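Local coordinates for protein DNA polymerase (Bacillus phage phi29, PDB 2PY5) that replicates the phage genome from a protein primer, extending DNA processively with strand displacement and proofreading it through a 3'-5' exonuclease activity, at residues F[28-32]-F[33-37]; F[126-129]-F[130-134]; F[156-159]-F[160-164]; F[165-168]-F[169-173]. The protein carries 2 engineered substitutions. All blocks are in the same frame, centred on the assembly; numbering follows the deposited sequence.

Overall arrangement
All four contacts are local and lie in the N-terminal region that carries the 3'-5' exonuclease and strand displacement activities. They follow one another along the chain. Interaction 1 turns strand 24-31 back toward strand 38-41 at the border of the mixed sheet, interaction 2 starts helix 130-136, and interactions 3 and 4 are the cap and an inner part of helix 160-182. Interaction 4 is central: it touches interactions 1 and 2, adjoins interaction 3 along the helix, and has its centre about 10, 12 and 13 Å from theirs. Ile170 and Gln171 pack on Met30, while Ile172 and Ile173 meet Val130, Ile133 and Ala134, so helix 160-182 joins the sheet to the DNA-contacting helix.

Interaction 1: residues F[28-32]-F[33-37]; sequences GYMNI and EDHSE
The backbone of 28-37 leaves strand 24-31 and doubles back, closed by a nearly straight bond from Asn31 N to Glu37 O (2.9 Å, 174° at the hydrogen), with the donor almost in line with the Glu37 carbonyl. A second, weak bond runs from Asp34 N to Asn31 O. Met30 lies with CG anti to the backbone N (chi1 177°) and then bends at chi3; this carries CE to 3.4 Å from His35 O and SD to 3.8 Å from His35 CB. The two side chains cross at about a right angle, and the sulfur approaches the imidazole obliquely. At the ring's edge, His35 NE2 gives a short but bent, weak bond to Ile32 O (2.7 Å, 119°), while Asn31 O lies near the ring plane beside CD2. The whole is a connection between antiparallel neighbours of the exonuclease sheet, 24-31 and 38-41, with a type I turn from Asp34 to Glu37 at its far end. Asp34 OD1 accepts from Ser36 N, an Asx turn, and also from Ser36 OG (2.7 Å); both come from the same face of the carboxylate, the hydroxyl on the syn side and the amide from well above the plane. Glu37 crosses Asn31 at a slant, CB to CB 3.9 Å. A water gives a proton to Glu37 OE2 (2.8 Å) and also meets Tyr29 OH; the same carboxylate is held by Tyr9 and by a salt bridge to Lys7. Tyr29 stacks on Trp50, and His35 rests on Ala174 and Glu175 of helix 160-182.

Interaction 2: residues F[126-129]-F[130-134]; sequences LPFP and VKKIA. With nucleotides of chain A.
Phe128 and Ile133 meet at about a right angle, with Phe128 CB 4.0 Å from Ile133 CG1, and the isoleucine approaches the ring obliquely. On the same side of the ring plane, farther along the ring, Lys132 passes obliquely, its CE 3.8 Å from Phe128 CD2; Pro127 CG lies over the other face, offset toward the rim. The Lys132 chain leaves with CG anti to the backbone N and stays extended until it bends at chi4, where NZ forms a salt bridge with Asp136. Ile133 reaches farther back along the loop: its CD1 touches Leu126 CB at 3.7 Å, and Leu126 in turn packs against Ala176 and Leu177 of helix 160-182. Pro129 occupies the N-cap of helix 130-136. Its carbonyl O accepts a nearly straight bond from Ile133 N (3.0 Å, 169°) and a weak one from Lys132 N, while its CG comes within 3.5 Å of O5' of DT5 of chain A. Val130 N donates a nearly straight hydrogen bond to OP1 of DT6 of chain A (3.0 Å, 176°). Such a main-chain bond to phosphate is consistent with a grip on the strand that does not read the base, to which the helix dipole may add.

Interaction 3: residues F[156-159]-F[160-164]; sequences YKIT and PEEYA
Glu162 OE2 is gripped by two groups: Tyr156 OH donates to it (2.7 Å) on the syn side, close to the carboxylate plane, and Arg152 adds a salt bridge. Thr159 N reaches the other oxygen, Glu162 OE1 (2.9 Å, 173° at the hydrogen), from above that plane. The carboxylate sits at the edge of the Tyr156 ring, the two planes turned 55° apart. In return Thr159 OG1 accepts a nearly straight bond from Glu162 N (3.1 Å), which completes a capping box at the start of helix 160-182. The threonine hydroxyl occupies the crowded position between backbone N and carbonyl carbon (chi1 68°), and this rotation aims it at the first turn. Glu162 contributes an extended chain whose CG passes 3.2 Å from Thr159 OG1. Ile158, just before the N-cap, touches Tyr163 in the first turn (CG2 to CB 4.1 Å), the positions of a hydrophobic staple, and its CG2 is also 3.7 Å from Glu162 CB. The reciprocal bonds limit rotation of both capping side chains. On the sheet side, Ile158 and Tyr163 lie on Ile40 of strand 38-41, Tyr163 OH bonds to Tyr38 OH, and Ile158 and Glu162 touch Ala26 and Trp25 of strand 24-31.

Interaction 4: residues F[165-168]-F[169-173]; sequences YIKN and DIQII
The flat groups here are the amide of Asn168, the carboxylate of Asp169 and the ring of Tyr165, whose edge has a water lying in its plane. That water donates toward Asn168 OD1 and Asp169 OD1, each at 2.7 Å, though more acceptors surround the water than it has protons, so the two bonds may not both hold at once. Asp169 CG lies 3.4 Å from Tyr165 O. Against the Asn168 amide comes the end of Ile172: its CD1 is 3.6 Å from Asn168 OD1 and 3.8 Å from Asn168 ND2, the two side chains crossing at a slant. Outside partners fix that amide at both ends, since OD1 accepts from Leu142 N and ND2 donates to Thr140 O, and Tyr165 OH is held by Lys143 O. The framework is regular alpha-helix within helix 160-182. Asp169 N bonds to Tyr165 O (2.9 Å), and three further i to i+4 bonds follow, ending with Ile172 N to Asn168 O (2.9 Å). Asp169 binds a magnesium ion in a structure of this protein; it touches Glu14 and packs on a phosphate of the bound DNA, in the exonuclease site. Ile170 has CG1 between the backbone N and the carbonyl carbon (chi1 66°), 3.4 Å from Lys167 O, and it packs on Ala12, an engineered residue.

Interaction 1: residues F[28-32]-F[33-37]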
# COMPACT_ATOMS: atom_id res chain seq x y z
N GLY F 28 -14.24 22.28 5.54
CA GLY F 28 -13.28 23.27 5.09
C GLY F 28 -12.96 22.98 3.65
O GLY F 28 -12.90 21.81 3.24
N TYR F 29 -12.78 24.04 2.87
CA TYR F 29 -12.15 23.94 1.54
C TYR F 29 -11.09 25.00 1.36
O TYR F 29 -11.19 26.07 1.92
CB TYR F 29 -13.19 24.00 0.40
CG TYR F 29 -13.93 25.30 0.21
CD1 TYR F 29 -13.31 26.42 -0.39
CD2 TYR F 29 -15.26 25.41 0.58
CE1 TYR F 29 -13.99 27.61 -0.58
CE2 TYR F 29 -15.96 26.61 0.39
CZ TYR F 29 -15.31 27.70 -0.21
OH TYR F 29 -15.98 28.89 -0.40
N MET F 30 -10.07 24.68 0.57
CA MET F 30 -8.96 25.60 0.31
C MET F 30 -8.46 25.37 -1.11
O MET F 30 -8.17 24.25 -1.50
CB MET F 30 -7.82 25.37 1.32
CG MET F 30 -6.60 26.25 1.06
SD MET F 30 -5.33 26.17 2.33
CE MET F 30 -6.04 27.18 3.61
N ASN F 31 -8.35 26.47 -1.88
CA ASN F 31 -7.86 26.46 -3.26
C ASN F 31 -6.38 26.05 -3.23
O ASN F 31 -5.56 26.70 -2.60
CB ASN F 31 -8.06 27.86 -3.83
CG ASN F 31 -7.76 27.99 -5.31
OD1 ASN F 31 -8.33 28.85 -6.00
ND2 ASN F 31 -6.86 27.19 -5.80
N ILE F 32 -6.08 24.93 -3.88
CA ILE F 32 -4.74 24.32 -3.89
C ILE F 32 -3.70 25.25 -4.52
O ILE F 32 -2.52 25.23 -4.14
CB ILE F 32 -4.80 22.95 -4.62
CG1 ILE F 32 -5.55 21.95 -3.74
CG2 ILE F 32 -3.40 22.40 -4.95
CD1 ILE F 32 -5.89 20.63 -4.46
N GLU F 33 -4.15 26.05 -5.48
CA GLU F 33 -3.28 27.01 -6.17
C GLU F 33 -3.14 28.32 -5.42
O GLU F 33 -2.12 28.98 -5.55
CB GLU F 33 -3.79 27.27 -7.59
CG GLU F 33 -3.87 26.01 -8.45
CD GLU F 33 -4.36 26.30 -9.86
OE1 GLU F 33 -5.53 26.71 -10.01
OE2 GLU F 33 -3.57 26.12 -10.82
N ASP F 34 -4.16 28.71 -4.66
CA ASP F 34 -4.17 29.96 -3.91
C ASP F 34 -4.67 29.69 -2.50
O ASP F 34 -5.88 29.80 -2.22
CB ASP F 34 -5.06 31.00 -4.60
CG ASP F 34 -5.20 32.29 -3.81
OD1 ASP F 34 -4.39 32.53 -2.87
OD2 ASP F 34 -6.12 33.08 -4.11
N HIS F 35 -3.74 29.37 -1.62
CA HIS F 35 -4.09 28.92 -0.27
C HIS F 35 -4.74 30.04 0.55
O HIS F 35 -5.16 29.81 1.68
CB HIS F 35 -2.87 28.31 0.47
CG HIS F 35 -2.20 27.19 -0.27
ND1 HIS F 35 -0.90 26.81 -0.02
CD2 HIS F 35 -2.64 26.39 -1.26
CE1 HIS F 35 -0.56 25.82 -0.82
NE2 HIS F 35 -1.60 25.54 -1.59
N SER F 36 -4.85 31.25 -0.02
CA SER F 36 -5.57 32.35 0.61
C SER F 36 -7.09 32.28 0.41
O SER F 36 -7.84 32.91 1.16
CB SER F 36 -5.04 33.71 0.11
OG SER F 36 -5.63 34.10 -1.13
N GLU F 37 -7.55 31.53 -0.59
CA GLU F 37 -8.98 31.34 -0.84
C GLU F 37 -9.45 30.08 -0.12
O GLU F 37 -9.14 28.95 -0.55
CB GLU F 37 -9.28 31.19 -2.33
CG GLU F 37 -10.76 31.06 -2.63
CD GLU F 37 -11.07 30.47 -3.98
OE1 GLU F 37 -10.23 30.59 -4.90
OE2 GLU F 37 -12.18 29.91 -4.13
O HOH W 1 -14.55 30.44 -2.83

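Interaction 2: residues F[126-129]-F[130-134]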
# COMPACT_ATOMS: atom_id res chain seq x y z
N LEU F 126 -1.10 10.66 -2.35
CA LEU F 126 -0.18 10.81 -1.25
C LEU F 126 -0.56 9.75 -0.21
O LEU F 126 -1.32 10.01 0.71
CB LEU F 126 -0.30 12.24 -0.68
CG LEU F 126 0.04 13.37 -1.67
CD1 LEU F 126 -0.52 14.71 -1.14
CD2 LEU F 126 1.55 13.44 -1.92
N PRO F 127 -0.05 8.51 -0.39
CA PRO F 127 -0.52 7.37 0.41
C PRO F 127 0.06 7.29 1.84
O PRO F 127 0.73 6.32 2.21
CB PRO F 127 -0.11 6.17 -0.45
CG PRO F 127 1.16 6.64 -1.11
CD PRO F 127 0.89 8.08 -1.45
N PHE F 128 -0.22 8.32 2.63
CA PHE F 128 0.25 8.43 4.02
C PHE F 128 -0.78 9.23 4.78
O PHE F 128 -1.51 9.99 4.16
CB PHE F 128 1.59 9.17 4.10
CG PHE F 128 2.56 8.80 3.02
CD1 PHE F 128 2.62 9.55 1.85
CD2 PHE F 128 3.39 7.72 3.18
CE1 PHE F 128 3.53 9.20 0.84
CE2 PHE F 128 4.30 7.36 2.19
CZ PHE F 128 4.36 8.11 1.02
N PRO F 129 -0.83 9.07 6.11
CA PRO F 129 -1.70 9.98 6.87
C PRO F 129 -1.27 11.44 6.71
O PRO F 129 -0.10 11.72 6.45
CB PRO F 129 -1.51 9.54 8.32
CG PRO F 129 -0.89 8.19 8.26
CD PRO F 129 -0.14 8.11 6.97
N VAL F 130 -2.21 12.36 6.91
CA VAL F 130 -1.93 13.80 6.82
C VAL F 130 -0.74 14.24 7.71
O VAL F 130 0.14 14.97 7.27
CB VAL F 130 -3.18 14.63 7.18
CG1 VAL F 130 -2.84 16.13 7.17
CG2 VAL F 130 -4.29 14.34 6.21
N LYS F 131 -0.72 13.76 8.94
CA LYS F 131 0.36 14.10 9.86
C LYS F 131 1.73 13.66 9.33
O LYS F 131 2.71 14.38 9.50
CB LYS F 131 0.10 13.47 11.22
CG LYS F 131 -1.05 14.12 11.97
CD LYS F 131 -0.61 15.38 12.70
CE LYS F 131 -1.58 15.77 13.80
NZ LYS F 131 -0.92 16.68 14.79
N LYS F 132 1.80 12.49 8.69
CA LYS F 132 3.06 11.99 8.13
C LYS F 132 3.46 12.80 6.90
O LYS F 132 4.64 13.11 6.73
CB LYS F 132 2.96 10.51 7.80
CG LYS F 132 4.21 9.94 7.17
CD LYS F 132 4.27 8.42 7.25
CE LYS F 132 5.40 7.85 6.41
NZ LYS F 132 6.73 8.38 6.82
N ILE F 133 2.49 13.13 6.06
CA ILE F 133 2.74 14.03 4.93
C ILE F 133 3.34 15.34 5.39
O ILE F 133 4.33 15.80 4.85
CB ILE F 133 1.46 14.31 4.11
CG1 ILE F 133 0.99 13.02 3.42
CG2 ILE F 133 1.72 15.42 3.07
CD1 ILE F 133 -0.44 13.05 2.91
N ALA F 134 2.77 15.95 6.42
CA ALA F 134 3.31 17.22 6.90
C ALA F 134 4.76 17.07 7.37
O ALA F 134 5.61 17.90 7.06
CB ALA F 134 2.43 17.80 8.01
P DT A 6 -5.47 10.08 8.07
OP1 DT A 6 -5.01 11.34 7.50
OP2 DT A 6 -5.01 9.63 9.39
O5' DT A 6 -7.07 10.14 8.24
C5' DT A 6 -7.87 10.79 7.26
C4' DT A 6 -9.31 10.52 7.62
O4' DT A 6 -9.60 9.12 7.56
C3' DT A 6 -9.66 10.93 9.05
O3' DT A 6 -9.94 12.33 9.14
C2' DT A 6 -10.86 10.04 9.35
C1' DT A 6 -10.64 8.81 8.48
N1 DT A 6 -10.20 7.60 9.23
C2 DT A 6 -10.80 6.40 8.93
O2 DT A 6 -11.67 6.27 8.10
N3 DT A 6 -10.33 5.34 9.67
C4 DT A 6 -9.34 5.37 10.64
O4 DT A 6 -8.99 4.35 11.23
C5 DT A 6 -8.73 6.65 10.87
C7 DT A 6 -7.65 6.80 11.89
C6 DT A 6 -9.18 7.70 10.16
P DT A 5 -2.24 4.50 6.96
OP1 DT A 5 -1.33 4.59 5.79
OP2 DT A 5 -1.69 4.28 8.31
O5' DT A 5 -3.13 5.85 6.99
C5' DT A 5 -3.59 6.42 5.80
C4' DT A 5 -5.03 6.82 5.96
O4' DT A 5 -5.81 5.62 6.05
C3' DT A 5 -5.36 7.59 7.23
O3' DT A 5 -5.24 8.95 6.96
C2' DT A 5 -6.81 7.20 7.52
C1' DT A 5 -6.96 5.86 6.82
N1 DT A 5 -7.05 4.71 7.71
C2 DT A 5 -8.14 3.90 7.57
O2 DT A 5 -9.04 4.12 6.77
N3 DT A 5 -8.15 2.84 8.43
C4 DT A 5 -7.18 2.52 9.37
O4 DT A 5 -7.31 1.54 10.09
C5 DT A 5 -6.06 3.40 9.45
C7 DT A 5 -4.96 3.15 10.44
C6 DT A 5 -6.04 4.46 8.63

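Interaction 3: residues F[156-159]-F[160-164]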
# COMPACT_ATOMS: atom_id res chain seq x y z
N TYR F 156 -23.74 23.72 16.02
CA TYR F 156 -22.65 23.93 16.97
C TYR F 156 -21.62 24.91 16.41
O TYR F 156 -21.20 24.81 15.25
CB TYR F 156 -21.99 22.58 17.31
CG TYR F 156 -20.64 22.67 17.98
CD1 TYR F 156 -20.53 22.88 19.34
CD2 TYR F 156 -19.47 22.54 17.25
CE1 TYR F 156 -19.31 22.97 19.96
CE2 TYR F 156 -18.23 22.64 17.87
CZ TYR F 156 -18.16 22.84 19.22
OH TYR F 156 -16.94 22.93 19.85
N LYS F 157 -21.25 25.87 17.26
CA LYS F 157 -20.31 26.93 16.92
C LYS F 157 -18.86 26.43 16.98
O LYS F 157 -18.37 26.06 18.05
CB LYS F 157 -20.49 28.09 17.88
CG LYS F 157 -19.51 29.25 17.74
CD LYS F 157 -20.03 30.45 18.52
CE LYS F 157 -18.95 31.44 18.86
NZ LYS F 157 -19.50 32.55 19.69
N ILE F 158 -18.18 26.46 15.84
CA ILE F 158 -16.80 26.01 15.75
C ILE F 158 -15.88 26.96 16.54
O ILE F 158 -15.96 28.18 16.37
CB ILE F 158 -16.32 25.95 14.27
CG1 ILE F 158 -17.21 25.01 13.44
CG2 ILE F 158 -14.88 25.48 14.20
CD1 ILE F 158 -16.97 25.11 11.94
N THR F 159 -15.05 26.40 17.42
CA THR F 159 -14.14 27.20 18.24
C THR F 159 -12.94 27.66 17.40
O THR F 159 -12.67 27.09 16.35
CB THR F 159 -13.63 26.43 19.48
OG1 THR F 159 -12.76 25.36 19.07
CG2 THR F 159 -14.79 25.88 20.32
N PRO F 160 -12.23 28.71 17.85
CA PRO F 160 -11.00 29.11 17.15
C PRO F 160 -9.98 27.98 17.02
O PRO F 160 -9.31 27.87 15.98
CB PRO F 160 -10.46 30.24 18.03
CG PRO F 160 -11.65 30.78 18.72
CD PRO F 160 -12.54 29.61 18.97
N GLU F 161 -9.89 27.15 18.05
CA GLU F 161 -8.96 26.01 18.09
C GLU F 161 -9.34 24.93 17.07
O GLU F 161 -8.48 24.41 16.33
CB GLU F 161 -8.92 25.42 19.51
CG GLU F 161 -8.32 26.35 20.57
CD GLU F 161 -9.33 27.35 21.19
OE1 GLU F 161 -10.52 27.39 20.80
OE2 GLU F 161 -8.91 28.10 22.09
N GLU F 162 -10.63 24.59 17.01
CA GLU F 162 -11.13 23.64 16.02
C GLU F 162 -10.94 24.17 14.59
O GLU F 162 -10.55 23.42 13.68
CB GLU F 162 -12.61 23.36 16.27
CG GLU F 162 -12.87 22.58 17.54
CD GLU F 162 -14.32 22.65 18.01
OE1 GLU F 162 -15.11 23.47 17.48
OE2 GLU F 162 -14.67 21.87 18.90
N TYR F 163 -11.22 25.45 14.41
CA TYR F 163 -11.08 26.14 13.12
C TYR F 163 -9.63 26.07 12.63
O TYR F 163 -9.38 25.79 11.46
CB TYR F 163 -11.51 27.60 13.29
CG TYR F 163 -11.59 28.45 12.02
CD1 TYR F 163 -12.81 28.75 11.43
CD2 TYR F 163 -10.43 29.00 11.46
CE1 TYR F 163 -12.88 29.56 10.29
CE2 TYR F 163 -10.49 29.79 10.33
CZ TYR F 163 -11.71 30.07 9.75
OH TYR F 163 -11.78 30.87 8.63
N ALA F 164 -8.70 26.31 13.54
CA ALA F 164 -7.27 26.26 13.23
C ALA F 164 -6.83 24.86 12.82
O ALA F 164 -6.03 24.70 11.89
CB ALA F 164 -6.45 26.76 14.42

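Interaction 4: residues F[165-168]-F[169-173]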
# COMPACT_ATOMS: atom_id res chain seq x y z
N TYR F 165 -7.34 23.84 13.51
CA TYR F 165 -7.02 22.45 13.15
C TYR F 165 -7.52 22.10 11.75
O TYR F 165 -6.83 21.46 10.96
CB TYR F 165 -7.63 21.47 14.15
CG TYR F 165 -6.81 21.16 15.37
CD1 TYR F 165 -5.50 20.70 15.26
CD2 TYR F 165 -7.35 21.29 16.65
CE1 TYR F 165 -4.74 20.41 16.39
CE2 TYR F 165 -6.60 21.00 17.79
CZ TYR F 165 -5.30 20.55 17.65
OH TYR F 165 -4.56 20.26 18.77
N ILE F 166 -8.75 22.51 11.45
CA ILE F 166 -9.36 22.22 10.16
C ILE F 166 -8.59 22.93 9.04
O ILE F 166 -8.28 22.33 8.01
CB ILE F 166 -10.87 22.61 10.15
CG1 ILE F 166 -11.65 21.78 11.18
CG2 ILE F 166 -11.46 22.44 8.73
CD1 ILE F 166 -13.01 22.39 11.57
N LYS F 167 -8.28 24.20 9.26
CA LYS F 167 -7.51 24.98 8.30
C LYS F 167 -6.13 24.35 8.05
O LYS F 167 -5.66 24.29 6.92
CB LYS F 167 -7.34 26.41 8.79
CG LYS F 167 -6.83 27.35 7.73
CD LYS F 167 -6.68 28.74 8.26
CE LYS F 167 -6.08 29.65 7.23
NZ LYS F 167 -5.96 31.04 7.73
N ASN F 168 -5.50 23.87 9.12
CA ASN F 168 -4.18 23.24 9.01
C ASN F 168 -4.28 21.94 8.21
O ASN F 168 -3.45 21.68 7.32
CB ASN F 168 -3.61 22.97 10.40
CG ASN F 168 -2.24 22.33 10.35
OD1 ASN F 168 -1.99 21.34 11.05
ND2 ASN F 168 -1.34 22.89 9.55
N ASP F 169 -5.28 21.12 8.51
CA ASP F 169 -5.49 19.86 7.78
C ASP F 169 -5.64 20.08 6.29
O ASP F 169 -4.97 19.42 5.49
CB ASP F 169 -6.72 19.11 8.27
CG ASP F 169 -6.50 18.38 9.57
OD1 ASP F 169 -5.37 18.41 10.10
OD2 ASP F 169 -7.47 17.76 10.05
N ILE F 170 -6.52 20.99 5.89
CA ILE F 170 -6.73 21.23 4.45
C ILE F 170 -5.52 21.91 3.80
O ILE F 170 -5.24 21.67 2.64
CB ILE F 170 -8.06 21.99 4.15
CG1 ILE F 170 -8.05 23.43 4.70
CG2 ILE F 170 -9.24 21.18 4.70
CD1 ILE F 170 -9.41 24.14 4.54
N GLN F 171 -4.78 22.71 4.55
CA GLN F 171 -3.62 23.41 3.99
C GLN F 171 -2.45 22.45 3.80
O GLN F 171 -1.69 22.62 2.86
CB GLN F 171 -3.21 24.61 4.86
CG GLN F 171 -2.06 25.41 4.24
CD GLN F 171 -1.83 26.76 4.87
OE1 GLN F 171 -0.73 27.32 4.78
NE2 GLN F 171 -2.84 27.31 5.51
N ILE F 172 -2.29 21.48 4.70
CA ILE F 172 -1.22 20.47 4.52
C ILE F 172 -1.42 19.75 3.18
O ILE F 172 -0.48 19.63 2.38
CB ILE F 172 -1.21 19.45 5.67
CG1 ILE F 172 -0.64 20.09 6.94
CG2 ILE F 172 -0.37 18.19 5.28
CD1 ILE F 172 -1.04 19.36 8.21
N ILE F 173 -2.64 19.26 2.95
CA ILE F 173 -2.93 18.54 1.71
C ILE F 173 -2.86 19.49 0.48
O ILE F 173 -2.32 19.11 -0.55
CB ILE F 173 -4.27 17.78 1.79
CG1 ILE F 173 -4.19 16.66 2.84
CG2 ILE F 173 -4.64 17.22 0.42
CD1 ILE F 173 -3.06 15.61 2.61
O HOH W 2 -4.18 20.00 11.88